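Local coordinates for 43.8 kDa insecticidal crystal protein (Bacillus thuringiensis, PDB 4JP0) that forms one half of a binary insecticidal toxin that, together with its partner protein, kills western corn rootworm larvae, probably by attacking the midgut epithelium, at residues Asp54-Ile59 with Lys90-Ala95; Gly107-Ala112 with Pro131-Asn136; Tyr229-Gly234 with Tyr293-Glu298; Gly311-Thr316 with Asn338-Val343. All blocks are in the same frame, centred on the assembly; numbering follows the deposited sequence. Where two conformers were deposited one is given.

Contact 1. Residues Asp54-Ile59 with Lys90-Ala95; sequences DDQYII and KWQIKA
Tyr-57 and Trp-91 pair their backbones in a single antiparallel bridge of the N-terminal beta-trefoil, the ricin B-type lectin fold of this toxin. Tyr-57 N donates to Trp-91 O at 2.8 Å, and Trp-91 N donates to Tyr-57 O at 2.9 Å; the strands cross at 110° and part beyond this pair. Apolar contact lies on both sides of the bridge. Ile-59 reaches through CG1, anti to its carbonyl carbon (chi1 -55°), and sets CD1 over one face of the indole, 3.9 Å from the centroid of the five-membered ring of Trp-91. Ile-93 lies across the Tyr-57 ring at about a right angle, its CG1 3.9 Å from Tyr-57 CD1. Among the polar side chains, the extended Gln-56 slants across Lys-90, with Gln-56 NE2 3.7 Å from Lys-90 CB and weakly bonded to Asp-105 OD2. Leu-49 of strand 43-52 touches both Ile-59 and Ile-93. Waters carry the pairing past the bridge. One accepts from Ile-93 N and donates to Asp-55 O; another joins Tyr-57 OH, which is also bonded to Leu-2 N, to Ile-93 O. The third accepts from Ile-59 N at 3.0 Å and, weakly, from Trp-91 NE1 in the indole plane.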
loop_
_atom_site.group_PDB
_atom_site.type_symbol
_atom_site.label_atom_id
_atom_site.label_comp_id
_atom_site.label_asym_id
_atom_site.label_seq_id
_atom_site.Cartn_x
_atom_site.Cartn_y
_atom_site.Cartn_z
ATOM N N ASP A 54 7.799 11.270 -6.352
ATOM C CA ASP A 54 8.452 12.468 -6.869
ATOM C C ASP A 54 9.652 12.205 -7.793
ATOM O O ASP A 54 10.697 12.874 -7.691
ATOM C CB ASP A 54 8.806 13.426 -5.707
ATOM C CG ASP A 54 7.596 13.759 -4.819
ATOM O OD1 ASP A 54 6.565 14.217 -5.343
ATOM O OD2 ASP A 54 7.587 13.602 -3.565
ATOM N N ASP A 55 9.476 11.230 -8.680
ATOM C CA ASP A 55 10.439 10.931 -9.723
ATOM C C ASP A 55 11.839 10.672 -9.163
ATOM O O ASP A 55 12.847 11.168 -9.682
ATOM C CB ASP A 55 10.458 12.045 -10.774
ATOM C CG ASP A 55 9.069 12.359 -11.330
ATOM O OD1 ASP A 55 8.322 11.426 -11.708
ATOM O OD2 ASP A 55 8.636 13.517 -11.425
ATOM N N GLN A 56 11.903 9.908 -8.085
ATOM C CA GLN A 56 13.192 9.515 -7.498
ATOM C C GLN A 56 13.336 8.005 -7.489
ATOM O O GLN A 56 12.376 7.299 -7.804
ATOM C CB GLN A 56 13.344 10.054 -6.094
ATOM C CG GLN A 56 13.550 11.582 -6.062
ATOM C CD GLN A 56 13.609 12.103 -4.634
ATOM O OE1 GLN A 56 12.625 12.062 -3.916
ATOM N NE2 GLN A 56 14.747 12.576 -4.227
ATOM N N TYR A 57 14.529 7.526 -7.129
ATOM C CA TYR A 57 14.812 6.113 -7.145
ATOM C C TYR A 57 15.621 5.681 -5.942
ATOM O O TYR A 57 16.349 6.504 -5.354
ATOM C CB TYR A 57 15.694 5.760 -8.353
ATOM C CG TYR A 57 15.089 6.115 -9.666
ATOM C CD1 TYR A 57 15.314 7.355 -10.237
ATOM C CD2 TYR A 57 14.252 5.230 -10.319
ATOM C CE1 TYR A 57 14.772 7.700 -11.438
ATOM C CE2 TYR A 57 13.699 5.568 -11.537
ATOM C CZ TYR A 57 13.964 6.812 -12.093
ATOM O OH TYR A 57 13.413 7.180 -13.304
ATOM N N ILE A 58 15.528 4.378 -5.635
ATOM C CA ILE A 58 16.404 3.735 -4.657
ATOM C C ILE A 58 17.280 2.811 -5.497
ATOM O O ILE A 58 16.770 2.077 -6.356
ATOM C CB ILE A 58 15.598 2.880 -3.655
ATOM C CG1 ILE A 58 14.633 3.759 -2.848
ATOM C CG2 ILE A 58 16.561 2.145 -2.732
ATOM C CD1 ILE A 58 15.365 4.865 -2.029
ATOM N N ILE A 59 18.586 2.847 -5.295
ATOM C CA ILE A 59 19.489 1.984 -6.077
ATOM C C ILE A 59 19.938 0.814 -5.174
ATOM O O ILE A 59 20.644 1.015 -4.136
ATOM C CB ILE A 59 20.700 2.802 -6.546
ATOM C CG1 ILE A 59 20.231 4.048 -7.334
ATOM C CG2 ILE A 59 21.674 1.881 -7.341
ATOM C CD1 ILE A 59 21.404 4.987 -7.836
ATOM N N LYS A 90 18.030 8.470 -1.365
ATOM C CA LYS A 90 17.192 8.793 -2.550
ATOM C C LYS A 90 17.986 9.416 -3.705
ATOM O O LYS A 90 18.844 10.281 -3.494
ATOM C CB LYS A 90 16.039 9.736 -2.162
ATOM C CG LYS A 90 15.109 9.175 -1.063
ATOM C CD LYS A 90 13.854 10.063 -0.921
ATOM C CE LYS A 90 14.209 11.341 -0.213
ATOM N NZ LYS A 90 13.020 12.299 0.036
ATOM N N TRP A 91 17.699 9.003 -4.927
ATOM C CA TRP A 91 18.451 9.483 -6.087
ATOM C C TRP A 91 17.539 10.001 -7.182
ATOM O O TRP A 91 16.376 9.584 -7.284
ATOM C CB TRP A 91 19.304 8.324 -6.674
ATOM C CG TRP A 91 20.225 7.757 -5.634
ATOM C CD1 TRP A 91 19.945 6.785 -4.732
ATOM C CD2 TRP A 91 21.554 8.190 -5.369
ATOM N NE1 TRP A 91 21.028 6.575 -3.917
ATOM C CE2 TRP A 91 22.038 7.424 -4.297
ATOM C CE3 TRP A 91 22.394 9.150 -5.948
ATOM C CZ2 TRP A 91 23.332 7.576 -3.788
ATOM C CZ3 TRP A 91 23.679 9.302 -5.446
ATOM C CH2 TRP A 91 24.125 8.539 -4.369
ATOM N N GLN A 92 18.088 10.910 -7.999
ATOM C CA GLN A 92 17.467 11.353 -9.234
ATOM C C GLN A 92 18.396 10.901 -10.328
ATOM O O GLN A 92 19.610 10.943 -10.136
ATOM C CB GLN A 92 17.328 12.883 -9.289
ATOM C CG GLN A 92 16.227 13.411 -8.413
ATOM C CD GLN A 92 16.161 14.920 -8.440
ATOM O OE1 GLN A 92 16.245 15.557 -7.395
ATOM N NE2 GLN A 92 16.031 15.507 -9.644
ATOM N N ILE A 93 17.855 10.421 -11.449
ATOM C CA ILE A 93 18.704 10.026 -12.583
ATOM C C ILE A 93 18.237 10.856 -13.753
ATOM O O ILE A 93 17.108 10.728 -14.200
ATOM C CB ILE A 93 18.554 8.525 -12.833
ATOM C CG1 ILE A 93 18.992 7.777 -11.580
ATOM C CG2 ILE A 93 19.407 8.072 -13.983
ATOM C CD1 ILE A 93 18.872 6.261 -11.748
ATOM N N LYS A 94 19.101 11.749 -14.218
ATOM C CA LYS A 94 18.720 12.796 -15.142
ATOM C C LYS A 94 19.388 12.574 -16.483
ATOM O O LYS A 94 20.599 12.546 -16.553
ATOM C CB LYS A 94 19.220 14.139 -14.576
ATOM C CG LYS A 94 18.878 14.394 -13.093
ATOM C CD LYS A 94 19.176 15.870 -12.644
ATOM C CE LYS A 94 20.700 16.186 -12.661
ATOM N NZ LYS A 94 21.022 17.670 -12.449
ATOM N N ALA A 95 18.593 12.413 -17.540
ATOM C CA ALA A 95 19.147 12.283 -18.885
ATOM C C ALA A 95 19.980 13.516 -19.250
ATOM O O ALA A 95 19.545 14.666 -19.024
ATOM C CB ALA A 95 18.028 12.102 -19.898
HETATM O O HOH W 1 14.939 11.208 -11.464
HETATM O O HOH W 2 14.220 9.696 -14.259
HETATM O O HOH W 3 19.573 4.131 -2.808
#

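Contact 2. Residues Gly107-Ala112 with Pro131-Asn136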
loop_
_atom_site.group_PDB
_atom_site.type_symbol
_atom_site.label_atom_id
_atom_site.label_comp_id
_atom_site.label_asym_id
_atom_site.label_seq_id
_atom_site.Cartn_x
_atom_site.Cartn_y
_atom_site.Cartn_z
ATOM N N GLY A 107 21.632 17.014 -3.409
ATOM C CA GLY A 107 21.932 17.900 -4.506
ATOM C C GLY A 107 23.268 17.686 -5.216
ATOM O O GLY A 107 23.492 18.242 -6.318
ATOM N N LYS A 108 24.172 16.935 -4.598
ATOM C CA LYS A 108 25.465 16.638 -5.236
ATOM C C LYS A 108 25.299 15.502 -6.235
ATOM O O LYS A 108 24.292 14.794 -6.193
ATOM C CB LYS A 108 26.521 16.272 -4.191
ATOM C CG LYS A 108 26.719 17.430 -3.183
ATOM C CD LYS A 108 27.894 17.227 -2.225
ATOM C CE LYS A 108 27.672 17.965 -0.902
ATOM N NZ LYS A 108 28.878 17.925 -0.023
ATOM N N VAL A 109 26.298 15.299 -7.094
ATOM C CA VAL A 109 26.154 14.310 -8.151
ATOM C C VAL A 109 27.313 13.340 -8.122
ATOM O O VAL A 109 28.417 13.680 -7.690
ATOM C CB VAL A 109 26.017 14.975 -9.562
ATOM C CG1 VAL A 109 24.813 15.963 -9.646
ATOM C CG2 VAL A 109 27.345 15.717 -9.975
ATOM N N LEU A 110 27.048 12.127 -8.599
ATOM C CA LEU A 110 28.044 11.057 -8.644
ATOM C C LEU A 110 29.194 11.479 -9.559
ATOM O O LEU A 110 28.975 11.848 -10.727
ATOM C CB LEU A 110 27.388 9.822 -9.249
ATOM C CG LEU A 110 27.902 8.468 -8.841
ATOM C CD1 LEU A 110 27.612 8.329 -7.325
ATOM C CD2 LEU A 110 27.237 7.327 -9.684
ATOM N N THR A 111 30.414 11.397 -9.038
ATOM C CA THR A 111 31.609 11.839 -9.748
ATOM C C THR A 111 32.780 10.840 -9.627
ATOM O O THR A 111 33.171 10.451 -8.514
ATOM C CB THR A 111 32.020 13.154 -9.120
ATOM O OG1 THR A 111 30.906 14.070 -9.193
ATOM C CG2 THR A 111 33.103 13.825 -9.911
ATOM N N ALA A 112 33.356 10.422 -10.750
ATOM C CA ALA A 112 34.523 9.555 -10.709
ATOM C C ALA A 112 35.772 10.360 -10.429
ATOM O O ALA A 112 35.998 11.409 -11.048
ATOM C CB ALA A 112 34.690 8.793 -12.041
ATOM N N PRO A 131 32.858 15.171 -17.936
ATOM C CA PRO A 131 32.589 13.812 -18.413
ATOM C C PRO A 131 32.661 12.818 -17.256
ATOM O O PRO A 131 32.065 11.739 -17.371
ATOM C CB PRO A 131 33.709 13.582 -19.440
ATOM C CG PRO A 131 34.774 14.532 -19.012
ATOM C CD PRO A 131 34.025 15.785 -18.599
ATOM N N ASN A 132 33.384 13.159 -16.176
ATOM C CA ASN A 132 33.467 12.296 -14.999
ATOM C C ASN A 132 32.179 12.267 -14.147
ATOM O O ASN A 132 32.039 11.447 -13.233
ATOM C CB ASN A 132 34.681 12.671 -14.152
ATOM C CG ASN A 132 36.000 12.201 -14.809
ATOM O OD1 ASN A 132 36.322 11.010 -14.777
ATOM N ND2 ASN A 132 36.720 13.118 -15.440
ATOM N N GLN A 133 31.226 13.105 -14.502
ATOM C CA GLN A 133 29.941 13.138 -13.839
ATOM C C GLN A 133 28.854 12.549 -14.754
ATOM O O GLN A 133 27.670 12.657 -14.470
ATOM C CB GLN A 133 29.624 14.596 -13.448
ATOM C CG GLN A 133 30.577 15.076 -12.317
ATOM C CD GLN A 133 30.269 16.482 -11.854
ATOM O OE1 GLN A 133 29.672 17.247 -12.593
ATOM N NE2 GLN A 133 30.623 16.803 -10.606
ATOM N N GLN A 134 29.262 11.869 -15.828
ATOM C CA GLN A 134 28.281 11.263 -16.722
ATOM C C GLN A 134 28.367 9.721 -16.618
ATOM O O GLN A 134 29.460 9.157 -16.572
ATOM C CB GLN A 134 28.488 11.678 -18.176
ATOM C CG GLN A 134 28.793 13.171 -18.426
ATOM C CD GLN A 134 27.718 14.067 -17.881
ATOM O OE1 GLN A 134 26.541 13.851 -18.162
ATOM N NE2 GLN A 134 28.114 15.098 -17.112
ATOM N N TRP A 135 27.212 9.064 -16.658
ATOM C CA TRP A 135 27.100 7.635 -16.376
ATOM C C TRP A 135 26.182 6.943 -17.367
ATOM O O TRP A 135 25.188 7.517 -17.820
ATOM C CB TRP A 135 26.527 7.440 -14.949
ATOM C CG TRP A 135 27.387 8.105 -13.910
ATOM C CD1 TRP A 135 27.339 9.389 -13.520
ATOM C CD2 TRP A 135 28.534 7.534 -13.275
ATOM N NE1 TRP A 135 28.351 9.669 -12.631
ATOM C CE2 TRP A 135 29.106 8.541 -12.459
ATOM C CE3 TRP A 135 29.089 6.250 -13.252
ATOM C CZ2 TRP A 135 30.225 8.317 -11.652
ATOM C CZ3 TRP A 135 30.201 6.010 -12.436
ATOM C CH2 TRP A 135 30.764 7.049 -11.644
ATOM N N ASN A 136 26.512 5.684 -17.660
ATOM C CA ASN A 136 25.737 4.873 -18.560
ATOM C C ASN A 136 25.102 3.742 -17.804
ATOM O O ASN A 136 25.732 3.182 -16.927
ATOM C CB ASN A 136 26.661 4.298 -19.619
ATOM C CG ASN A 136 27.248 5.393 -20.507
ATOM O OD1 ASN A 136 26.522 6.284 -20.985
ATOM N ND2 ASN A 136 28.552 5.359 -20.696
HETATM O O HOH W 4 26.415 12.301 -12.024
#
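The Gln-X-Trp element near the end of a trefoil repeat, here Gln-133 to Trp-135, meets strand 109-112 through both of its named side chains. Trp-135 NE1 donates to Leu-110 O at 3.0 Å with an angle of 158° at the hydrogen; the oxygen lies near the indole plane, while the nitrogen stands well above the plane of the carbonyl. Leu-110 then folds back over the same indole: with CG anti to the backbone N (chi1 -151°), CD2 sits 3.7 Å from the centroid of the six-membered ring of Trp-135. Such a tryptophan is the core residue of the QxW repeat of ricin-type beta-trefoils, and Ile-10 and Ile-102 also pack on it. Gln-133 lies alongside Thr-111, both side chains pointing the same way. Its NE2 donates to Thr-111 OG1 at 3.1 Å and to Asp-125 O, and OE1 accepts from Ser-127 N, so the amide is gripped at both ends and its flip is fixed. Thr-111 OG1 in turn donates to Val-109 O at 2.9 Å, while Val-109 CG2 rests 3.5 Å from Gln-133 NE2. Further along, Ala-112 N makes a nearly straight bond of 3.0 Å to Asn-132 O, which also accepts from Asn-12 ND2.

Contact 3. Residues Tyr229-Gly234 with Tyr293-Glu298; sequences YTYEWG and YQEQSE
The indole of Trp-233 carries Tyr-293 on one face: Tyr-293 CB lies 3.9 Å from the centroid of the five-membered ring of Trp-233, and Tyr-293 CD1 follows over the six-membered ring. The two rings are inclined at 38°, neither stacked nor edge-to-face. The Tyr-231 ring receives Glu-295 CB over one face, 4.1 Å from its centroid, with Ser-297 CB at its edge. Tyr-229 repeats the pattern, with Ser-297 CB over its face. In all three aromatic residues of strand 225-234 CG stands between the backbone N and the carbonyl carbon (chi1 61° to 71°), which swings each ring across to the partner strand. Trp-233 NE1 is buried here without a hydrogen-bond partner. A water bridges Tyr-229 OH, Ser-297 OG and Glu-298 O; Tyr-229 OH also bonds Tyr-341 OH. Beneath the rings runs a regular antiparallel pairing; Ser-297 N bonds Tyr-229 O and Tyr-293 N bonds Trp-233 O, both at 2.9 Å, whereas Tyr-231 N to Glu-295 O is weak at 3.4 Å. The opposite face holds Thr-230, Glu-232 and Gln-294. On the aromatic face this two-stranded sheet leans on strands 202-221 and 327-346, where Tyr-231 stacks on Tyr-341, and Ile-253 touches both Trp-233 and Tyr-293.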
loop_
_atom_site.group_PDB
_atom_site.type_symbol
_atom_site.label_atom_id
_atom_site.label_comp_id
_atom_site.label_asym_id
_atom_site.label_seq_id
_atom_site.Cartn_x
_atom_site.Cartn_y
_atom_site.Cartn_z
ATOM N N TYR A 229 -28.806 -0.377 21.543
ATOM C CA TYR A 229 -27.939 -1.505 21.276
ATOM C C TYR A 229 -26.524 -1.047 20.950
ATOM O O TYR A 229 -26.243 0.152 20.817
ATOM C CB TYR A 229 -28.504 -2.368 20.139
ATOM C CG TYR A 229 -28.428 -1.743 18.761
ATOM C CD1 TYR A 229 -27.403 -2.090 17.867
ATOM C CD2 TYR A 229 -29.378 -0.823 18.338
ATOM C CE1 TYR A 229 -27.333 -1.526 16.609
ATOM C CE2 TYR A 229 -29.306 -0.245 17.062
ATOM C CZ TYR A 229 -28.283 -0.602 16.207
ATOM O OH TYR A 229 -28.214 -0.055 14.933
ATOM N N THR A 230 -25.632 -2.012 20.834
ATOM C CA THR A 230 -24.263 -1.699 20.501
ATOM C C THR A 230 -23.769 -2.670 19.434
ATOM O O THR A 230 -24.094 -3.858 19.447
ATOM C CB THR A 230 -23.401 -1.792 21.775
ATOM O OG1 THR A 230 -22.060 -1.407 21.485
ATOM C CG2 THR A 230 -23.266 -3.233 22.231
ATOM N N TYR A 231 -23.028 -2.146 18.475
ATOM C CA TYR A 231 -22.423 -3.008 17.470
ATOM C C TYR A 231 -20.940 -2.748 17.537
ATOM O O TYR A 231 -20.517 -1.732 18.078
ATOM C CB TYR A 231 -22.968 -2.764 16.057
ATOM C CG TYR A 231 -22.671 -1.406 15.488
ATOM C CD1 TYR A 231 -21.488 -1.168 14.793
ATOM C CD2 TYR A 231 -23.569 -0.356 15.627
ATOM C CE1 TYR A 231 -21.214 0.057 14.272
ATOM C CE2 TYR A 231 -23.297 0.889 15.089
ATOM C CZ TYR A 231 -22.114 1.083 14.413
ATOM O OH TYR A 231 -21.792 2.300 13.870
ATOM N N GLU A 232 -20.164 -3.681 17.009
ATOM C CA GLU A 232 -18.717 -3.589 17.001
ATOM C C GLU A 232 -18.167 -3.138 15.654
ATOM O O GLU A 232 -18.733 -3.433 14.614
ATOM C CB GLU A 232 -18.151 -4.966 17.298
ATOM C CG GLU A 232 -18.545 -5.495 18.671
ATOM C CD GLU A 232 -18.139 -6.946 18.850
ATOM O OE1 GLU A 232 -17.274 -7.425 18.055
ATOM O OE2 GLU A 232 -18.679 -7.598 19.774
ATOM N N TRP A 233 -17.051 -2.433 15.677
ATOM C CA TRP A 233 -16.385 -2.068 14.436
ATOM C C TRP A 233 -14.921 -1.884 14.761
ATOM O O TRP A 233 -14.514 -2.067 15.915
ATOM C CB TRP A 233 -16.991 -0.818 13.816
ATOM C CG TRP A 233 -16.907 0.412 14.690
ATOM C CD1 TRP A 233 -17.733 0.759 15.726
ATOM C CD2 TRP A 233 -15.961 1.467 14.562
ATOM N NE1 TRP A 233 -17.339 1.965 16.259
ATOM C CE2 TRP A 233 -16.245 2.417 15.561
ATOM C CE3 TRP A 233 -14.874 1.689 13.714
ATOM C CZ2 TRP A 233 -15.494 3.577 15.723
ATOM C CZ3 TRP A 233 -14.128 2.836 13.869
ATOM C CH2 TRP A 233 -14.433 3.767 14.869
ATOM N N GLY A 234 -14.135 -1.514 13.761
ATOM C CA GLY A 234 -12.702 -1.369 13.958
ATOM C C GLY A 234 -11.989 -2.585 13.380
ATOM O O GLY A 234 -12.254 -3.003 12.252
ATOM N N TYR A 293 -13.881 -1.409 18.644
ATOM C CA TYR A 293 -14.828 -0.485 19.296
ATOM C C TYR A 293 -16.274 -0.954 19.348
ATOM O O TYR A 293 -16.641 -1.938 18.711
ATOM C CB TYR A 293 -14.806 0.877 18.602
ATOM C CG TYR A 293 -13.421 1.413 18.416
ATOM C CD1 TYR A 293 -12.808 1.373 17.166
ATOM C CD2 TYR A 293 -12.706 1.938 19.498
ATOM C CE1 TYR A 293 -11.531 1.848 16.991
ATOM C CE2 TYR A 293 -11.430 2.405 19.336
ATOM C CZ TYR A 293 -10.846 2.362 18.077
ATOM O OH TYR A 293 -9.580 2.831 17.896
ATOM N N GLN A 294 -17.088 -0.230 20.124
ATOM C CA GLN A 294 -18.540 -0.463 20.188
ATOM C C GLN A 294 -19.269 0.866 20.111
ATOM O O GLN A 294 -19.048 1.744 20.932
ATOM C CB GLN A 294 -18.935 -1.175 21.466
ATOM C CG GLN A 294 -18.070 -2.364 21.771
ATOM C CD GLN A 294 -18.866 -3.530 22.327
ATOM O OE1 GLN A 294 -19.816 -3.332 23.086
ATOM N NE2 GLN A 294 -18.476 -4.754 21.949
ATOM N N GLU A 295 -20.118 1.028 19.107
ATOM C CA GLU A 295 -20.801 2.285 18.945
ATOM C C GLU A 295 -22.195 2.133 19.489
ATOM O O GLU A 295 -22.928 1.211 19.113
ATOM C CB GLU A 295 -20.851 2.701 17.476
ATOM C CG GLU A 295 -21.417 4.100 17.260
ATOM C CD GLU A 295 -20.618 5.183 17.969
ATOM O OE1 GLU A 295 -19.447 4.918 18.319
ATOM O OE2 GLU A 295 -21.158 6.302 18.186
ATOM N N GLN A 296 -22.561 3.030 20.390
ATOM C CA GLN A 296 -23.908 2.991 20.955
ATOM C C GLN A 296 -24.862 3.491 19.890
ATOM O O GLN A 296 -24.568 4.468 19.199
ATOM C CB GLN A 296 -23.978 3.877 22.199
ATOM C CG GLN A 296 -25.322 3.859 22.922
ATOM C CD GLN A 296 -25.289 4.706 24.189
ATOM O OE1 GLN A 296 -24.228 5.225 24.570
ATOM N NE2 GLN A 296 -26.438 4.842 24.846
ATOM N N SER A 297 -25.988 2.816 19.709
ATOM C CA SER A 297 -26.939 3.295 18.734
ATOM C C SER A 297 -28.344 2.989 19.179
ATOM O O SER A 297 -28.561 2.377 20.229
ATOM C CB SER A 297 -26.677 2.718 17.345
ATOM O OG SER A 297 -27.207 3.587 16.361
ATOM N N GLU A 298 -29.304 3.429 18.388
ATOM C CA GLU A 298 -30.685 3.248 18.781
ATOM C C GLU A 298 -31.508 2.946 17.546
ATOM O O GLU A 298 -31.182 3.439 16.465
ATOM C CB GLU A 298 -31.196 4.536 19.438
ATOM C CG GLU A 298 -31.973 4.301 20.713
ATOM C CD GLU A 298 -32.758 5.521 21.180
ATOM O OE1 GLU A 298 -32.992 6.451 20.370
ATOM O OE2 GLU A 298 -33.155 5.535 22.363
HETATM O O HOH W 5 -28.869 2.330 14.623
#

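Contact 4. Residues Gly311-Thr316 with Asn338-Val343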
loop_
_atom_site.group_PDB
_atom_site.type_symbol
_atom_site.label_atom_id
_atom_site.label_comp_id
_atom_site.label_asym_id
_atom_site.label_seq_id
_atom_site.Cartn_x
_atom_site.Cartn_y
_atom_site.Cartn_z
ATOM N N GLY A 311 -27.538 -4.213 10.788
ATOM C CA GLY A 311 -26.669 -3.215 10.217
ATOM C C GLY A 311 -25.484 -3.803 9.477
ATOM O O GLY A 311 -25.057 -4.931 9.755
ATOM N N PHE A 312 -24.987 -3.042 8.510
ATOM C CA PHE A 312 -23.792 -3.439 7.774
ATOM C C PHE A 312 -22.713 -2.380 7.823
ATOM O O PHE A 312 -23.001 -1.189 7.960
ATOM C CB PHE A 312 -24.149 -3.713 6.325
ATOM C CG PHE A 312 -25.088 -4.878 6.151
ATOM C CD1 PHE A 312 -26.461 -4.684 6.097
ATOM C CD2 PHE A 312 -24.595 -6.163 6.046
ATOM C CE1 PHE A 312 -27.324 -5.739 5.955
ATOM C CE2 PHE A 312 -25.453 -7.226 5.878
ATOM C CZ PHE A 312 -26.822 -7.012 5.828
ATOM N N LEU A 313 -21.477 -2.843 7.693
ATOM C CA LEU A 313 -20.282 -2.001 7.618
ATOM C C LEU A 313 -19.512 -2.357 6.368
ATOM O O LEU A 313 -19.522 -3.516 5.938
ATOM C CB LEU A 313 -19.382 -2.287 8.815
ATOM C CG LEU A 313 -19.960 -1.802 10.145
ATOM C CD1 LEU A 313 -19.297 -2.504 11.301
ATOM C CD2 LEU A 313 -19.740 -0.270 10.209
ATOM N N THR A 314 -18.818 -1.362 5.804
ATOM C CA THR A 314 -17.921 -1.609 4.693
ATOM C C THR A 314 -16.646 -2.096 5.315
ATOM O O THR A 314 -16.092 -1.432 6.200
ATOM C CB THR A 314 -17.638 -0.330 3.898
ATOM O OG1 THR A 314 -18.806 0.021 3.162
ATOM C CG2 THR A 314 -16.584 -0.598 2.796
ATOM N N ILE A 315 -16.217 -3.276 4.885
ATOM C CA ILE A 315 -14.962 -3.848 5.321
ATOM C C ILE A 315 -13.902 -3.504 4.304
ATOM O O ILE A 315 -14.173 -3.518 3.110
ATOM C CB ILE A 315 -15.050 -5.373 5.411
ATOM C CG1 ILE A 315 -16.220 -5.823 6.296
ATOM C CG2 ILE A 315 -13.720 -5.920 5.998
ATOM C CD1 ILE A 315 -16.062 -5.405 7.781
ATOM N N THR A 316 -12.696 -3.175 4.772
ATOM C CA THR A 316 -11.564 -2.998 3.847
ATOM C C THR A 316 -10.525 -4.048 4.180
ATOM O O THR A 316 -10.113 -4.183 5.344
ATOM C CB THR A 316 -10.973 -1.608 3.995
ATOM O OG1 THR A 316 -11.944 -0.658 3.567
ATOM C CG2 THR A 316 -9.795 -1.384 3.012
ATOM N N ASN A 338 -16.781 2.855 10.824
ATOM C CA ASN A 338 -18.072 3.156 11.426
ATOM C C ASN A 338 -18.817 4.234 10.668
ATOM O O ASN A 338 -20.040 4.333 10.780
ATOM C CB ASN A 338 -17.948 3.461 12.911
ATOM C CG ASN A 338 -17.330 4.792 13.171
ATOM O OD1 ASN A 338 -16.273 5.120 12.616
ATOM N ND2 ASN A 338 -17.981 5.586 14.027
ATOM N N ASP A 339 -18.107 5.014 9.850
ATOM C CA ASP A 339 -18.802 6.028 9.064
ATOM C C ASP A 339 -19.581 5.400 7.900
ATOM O O ASP A 339 -20.352 6.073 7.197
ATOM C CB ASP A 339 -17.830 7.105 8.569
ATOM C CG ASP A 339 -17.548 8.152 9.639
ATOM O OD1 ASP A 339 -18.383 8.305 10.566
ATOM O OD2 ASP A 339 -16.537 8.871 9.646
ATOM N N THR A 340 -19.397 4.103 7.696
ATOM C CA THR A 340 -20.136 3.453 6.617
ATOM C C THR A 340 -21.309 2.647 7.126
ATOM O O THR A 340 -21.960 1.944 6.354
ATOM C CB THR A 340 -19.251 2.505 5.799
ATOM O OG1 THR A 340 -18.778 1.437 6.636
ATOM C CG2 THR A 340 -18.000 3.226 5.314
ATOM N N TYR A 341 -21.589 2.747 8.415
ATOM C CA TYR A 341 -22.624 1.924 9.027
ATOM C C TYR A 341 -23.979 2.244 8.419
ATOM O O TYR A 341 -24.384 3.417 8.342
ATOM C CB TYR A 341 -22.625 2.151 10.556
ATOM C CG TYR A 341 -23.573 1.264 11.323
ATOM C CD1 TYR A 341 -23.390 -0.117 11.365
ATOM C CD2 TYR A 341 -24.631 1.806 12.023
ATOM C CE1 TYR A 341 -24.257 -0.939 12.082
ATOM C CE2 TYR A 341 -25.508 0.984 12.748
ATOM C CZ TYR A 341 -25.320 -0.372 12.769
ATOM O OH TYR A 341 -26.205 -1.159 13.479
ATOM N N ASN A 342 -24.696 1.209 7.995
ATOM C CA ASN A 342 -26.040 1.428 7.490
ATOM C C ASN A 342 -26.926 0.388 8.071
ATOM O O ASN A 342 -26.511 -0.758 8.192
ATOM C CB ASN A 342 -26.072 1.268 5.975
ATOM C CG ASN A 342 -25.636 2.507 5.271
ATOM O OD1 ASN A 342 -26.474 3.380 4.967
ATOM N ND2 ASN A 342 -24.319 2.624 5.010
ATOM N N VAL A 343 -28.147 0.758 8.443
ATOM C CA VAL A 343 -29.070 -0.264 8.927
ATOM C C VAL A 343 -30.191 -0.533 7.921
ATOM O O VAL A 343 -30.540 0.327 7.079
ATOM C CB VAL A 343 -29.698 0.127 10.278
ATOM C CG1 VAL A 343 -28.646 0.115 11.367
ATOM C CG2 VAL A 343 -30.348 1.509 10.177
#
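Tyr-341 lies along Gly-311 to Leu-313 of strand 307-323. Its CB touches Leu-313 CD2 at 3.8 Å; CG, anti to the backbone N (chi1 -175°), turns the ring back along the strand, so that CD1 comes 3.6 Å from Phe-312 O and CE1 3.8 Å from Gly-311 CA. At the tip, OH passes 3.9 Å from Gly-311 CA on its way to Tyr-229 OH. Gly-311, with no side chain, lets the tyrosine lie close against the strand. Beside the ring, Phe-312 and Asn-342 exchange backbone bonds, with Phe-312 N to Asn-342 O at 2.8 Å. Thr-340 then takes over from the backbone: its OG1 accepts from Thr-314 N at 2.9 Å, nearly straight at 168°, and bonds Asp-337 O as well. Asn-342 ND2 closes back onto Thr-340 O. The arrangement is an irregular passage in the long antiparallel hairpin of strands 307-323 and 327-346, where a threonine hydroxyl bridges a break in the regular strand pairing within the Toxin_10 domain.

Contacts 1 and 2 belong to the lectin-like trefoil, their centres about 13 Å apart, while contacts 3 and 4 sit on the other side of the chain's centre in the toxin domain, their centres about 41 to 60 Å from those of contacts 1 and 2. Contact 2 is the most buried, built on an indole and side-chain hydrogen bonds; contact 1 is partly open and extends its short bridge through water. In contact 3 backbone pairing is continuous and aromatic rings cover one face, leaving polar side chains on the other. Contact 4 pairs only briefly before a hydroxyl steps in. These last two touch directly, Tyr-229 and Tyr-231 meeting Tyr-341, thereby joining the two-stranded sheet to the long hairpin.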